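Local coordinates for protein molybdopterin synthase catalytic subunit (Helicobacter pylori, PDB 3RPF) that probably makes molybdopterin from its cyclic pyranopterin phosphate precursor by adding two sulfur atoms supplied by the small sulfur-carrier subunit of the synthase, at residues Asp84-Ile87 with Gly88-Ser91. Residues are numbered along the deposited sequence; the frame is centred on the assembly and turned at random.
Sequences DVLI and GQSS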
ATOM      1  N   ASP A  84      11.066  22.889   3.044  1.00 26.70           N
ATOM      2  CA  ASP A  84      11.582  22.490   1.742  1.00 29.89           C
ATOM      3  C   ASP A  84      11.945  21.012   1.667  1.00 32.46           C
ATOM      4  O   ASP A  84      12.518  20.453   2.600  1.00 35.31           O
ATOM      5  CB  ASP A  84      12.816  23.314   1.371  1.00 37.64           C
ATOM      6  CG  ASP A  84      12.515  24.793   1.260  1.00 41.20           C
ATOM      7  OD1 ASP A  84      11.320  25.158   1.317  1.00 41.88           O
ATOM      8  OD2 ASP A  84      13.469  25.586   1.111  1.00 41.34           O
ATOM      9  N   VAL A  85      11.568  20.397   0.558  1.00 28.68           N
ATOM     10  CA  VAL A  85      11.951  19.048   0.213  1.00 23.46           C
ATOM     11  C   VAL A  85      12.412  19.029  -1.245  1.00 32.14           C
ATOM     12  O   VAL A  85      11.670  19.372  -2.135  1.00 33.90           O
ATOM     13  CB  VAL A  85      10.786  18.088   0.426  1.00 25.70           C
ATOM     14  CG1 VAL A  85      11.217  16.685   0.266  1.00 27.30           C
ATOM     15  CG2 VAL A  85      10.151  18.325   1.763  1.00 25.70           C
ATOM     16  N   LEU A  86      13.638  18.614  -1.474  1.00 30.21           N
ATOM     17  CA  LEU A  86      14.208  18.606  -2.805  1.00 32.52           C
ATOM     18  C   LEU A  86      13.829  17.389  -3.651  1.00 36.54           C
ATOM     19  O   LEU A  86      13.394  16.388  -3.134  1.00 33.16           O
ATOM     20  CB  LEU A  86      15.723  18.755  -2.732  1.00 36.40           C
ATOM     21  CG  LEU A  86      16.248  19.859  -1.829  1.00 42.40           C
ATOM     22  CD1 LEU A  86      17.743  19.882  -1.828  1.00 41.33           C
ATOM     23  CD2 LEU A  86      15.693  21.195  -2.190  1.00 44.13           C
ATOM     24  N   ILE A  87      14.064  17.492  -4.950  1.00 30.39           N
ATOM     25  CA  ILE A  87      13.737  16.443  -5.891  1.00 32.36           C
ATOM     26  C   ILE A  87      14.446  15.193  -5.458  1.00 32.07           C
ATOM     27  O   ILE A  87      15.586  15.232  -5.085  1.00 33.55           O
ATOM     28  CB  ILE A  87      14.337  16.746  -7.255  1.00 39.47           C
ATOM     29  CG1 ILE A  87      13.633  17.912  -7.931  1.00 40.35           C
ATOM     30  CG2 ILE A  87      14.389  15.490  -8.080  1.00 39.10           C
ATOM     31  CD1 ILE A  87      12.169  17.834  -7.867  1.00 40.65           C
ATOM     32  N   GLY A  88      13.751  14.075  -5.524  1.00 33.04           N
ATOM     33  CA  GLY A  88      14.300  12.800  -5.120  1.00 33.51           C
ATOM     34  C   GLY A  88      14.085  12.474  -3.653  1.00 35.89           C
ATOM     35  O   GLY A  88      14.274  11.323  -3.238  1.00 33.79           O
ATOM     36  N   GLN A  89      13.694  13.466  -2.858  1.00 30.69           N
ATOM     37  CA  GLN A  89      13.495  13.264  -1.422  0.54 34.82           C
ATOM     38  C   GLN A  89      12.027  13.006  -1.087  1.00 31.85           C
ATOM     39  O   GLN A  89      11.132  13.396  -1.845  1.00 30.47           O
ATOM     40  CB  GLN A  89      14.021  14.464  -0.624  0.54 35.59           C
ATOM     41  CG  GLN A  89      15.495  14.763  -0.859  0.54 35.59           C
ATOM     42  CD  GLN A  89      16.062  15.774   0.122  0.54 38.99           C
ATOM     43  OE1 GLN A  89      15.409  16.764   0.471  0.54 36.92           O
ATOM     44  NE2 GLN A  89      17.289  15.531   0.568  0.54 41.77           N
ATOM     45  N   SER A  90      11.784  12.359   0.052  1.00 28.09           N
ATOM     46  CA  SER A  90      10.427  11.983   0.450  1.00 28.37           C
ATOM     47  C   SER A  90       9.769  13.022   1.343  1.00 24.80           C
ATOM     48  O   SER A  90      10.404  13.587   2.231  1.00 23.75           O
ATOM     49  CB  SER A  90      10.436  10.619   1.156  1.00 33.18           C
ATOM     50  OG  SER A  90      11.096   9.646   0.361  1.00 31.66           O
ATOM     51  N   SER A  91       8.484  13.262   1.121  1.00 24.09           N
ATOM     52  CA  SER A  91       7.802  14.334   1.846  1.00 27.56           C
ATOM     53  C   SER A  91       6.669  13.798   2.701  1.00 32.83           C
ATOM     54  O   SER A  91       6.127  14.513   3.549  1.00 28.96           O
ATOM     55  CB  SER A  91       7.245  15.347   0.858  1.00 25.77           C
ATOM     56  OG  SER A  91       6.302  14.732  -0.002  1.00 29.71           O
TER
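Leu-86 and Gln-89 lie side by side at the two ends of a tight turn and are joined twice, once through backbone alone and once through a side chain. The backbone N-H of Gln-89 is hydrogen-bonded to the carbonyl O of Leu-86 (N to O 3.0 Å), closing the turn. In return, in the Gln-89 conformer described, the amide oxygen OE1 accepts the backbone N-H of Leu-86 (N to OE1 3.2 Å); that donor stands well off the carbonyl plane, tilted by 33°. The glutamine torsions explain the return bond: CG lies beside the backbone N (chi1 -58°), and the extended chain beyond it runs alongside the Leu-86 side chain. On the way Gln-89 CB passes 3.2 Å from Leu-86 O, and at its end OE1 also lies 3.8 Å from Leu-86 CB, a loose van der Waals approach.

On the buried side, Val-85 turns CG1 anti to its own nitrogen (chi1 -172°), which brings this methyl to 3.7 Å from Gln-89 CB and near the Ser-90 carbonyl. Phe-51 of strand 48-53 touches both Val-85 and Ser-91, while the Ser-91 hydroxyl is hydrogen-bonded to the Gly-74 carbonyl of the neighbouring sulfur-carrier chain. At the corner, Gly-88 has the positive phi that suits glycine. Ile-87 starts its side chain away from Gly-88 to Ser-91, though CG2 stays close to Gly-88 N, and it touches Val-40, which probably lines the substrate site, as in related MoaE proteins. The whole is a type II beta turn from Leu-86 to Gln-89, with glycine in its third position, linking strand 84-86 of the antiparallel sheet to strand 90-98 of the mixed sheet in the MoaE fold.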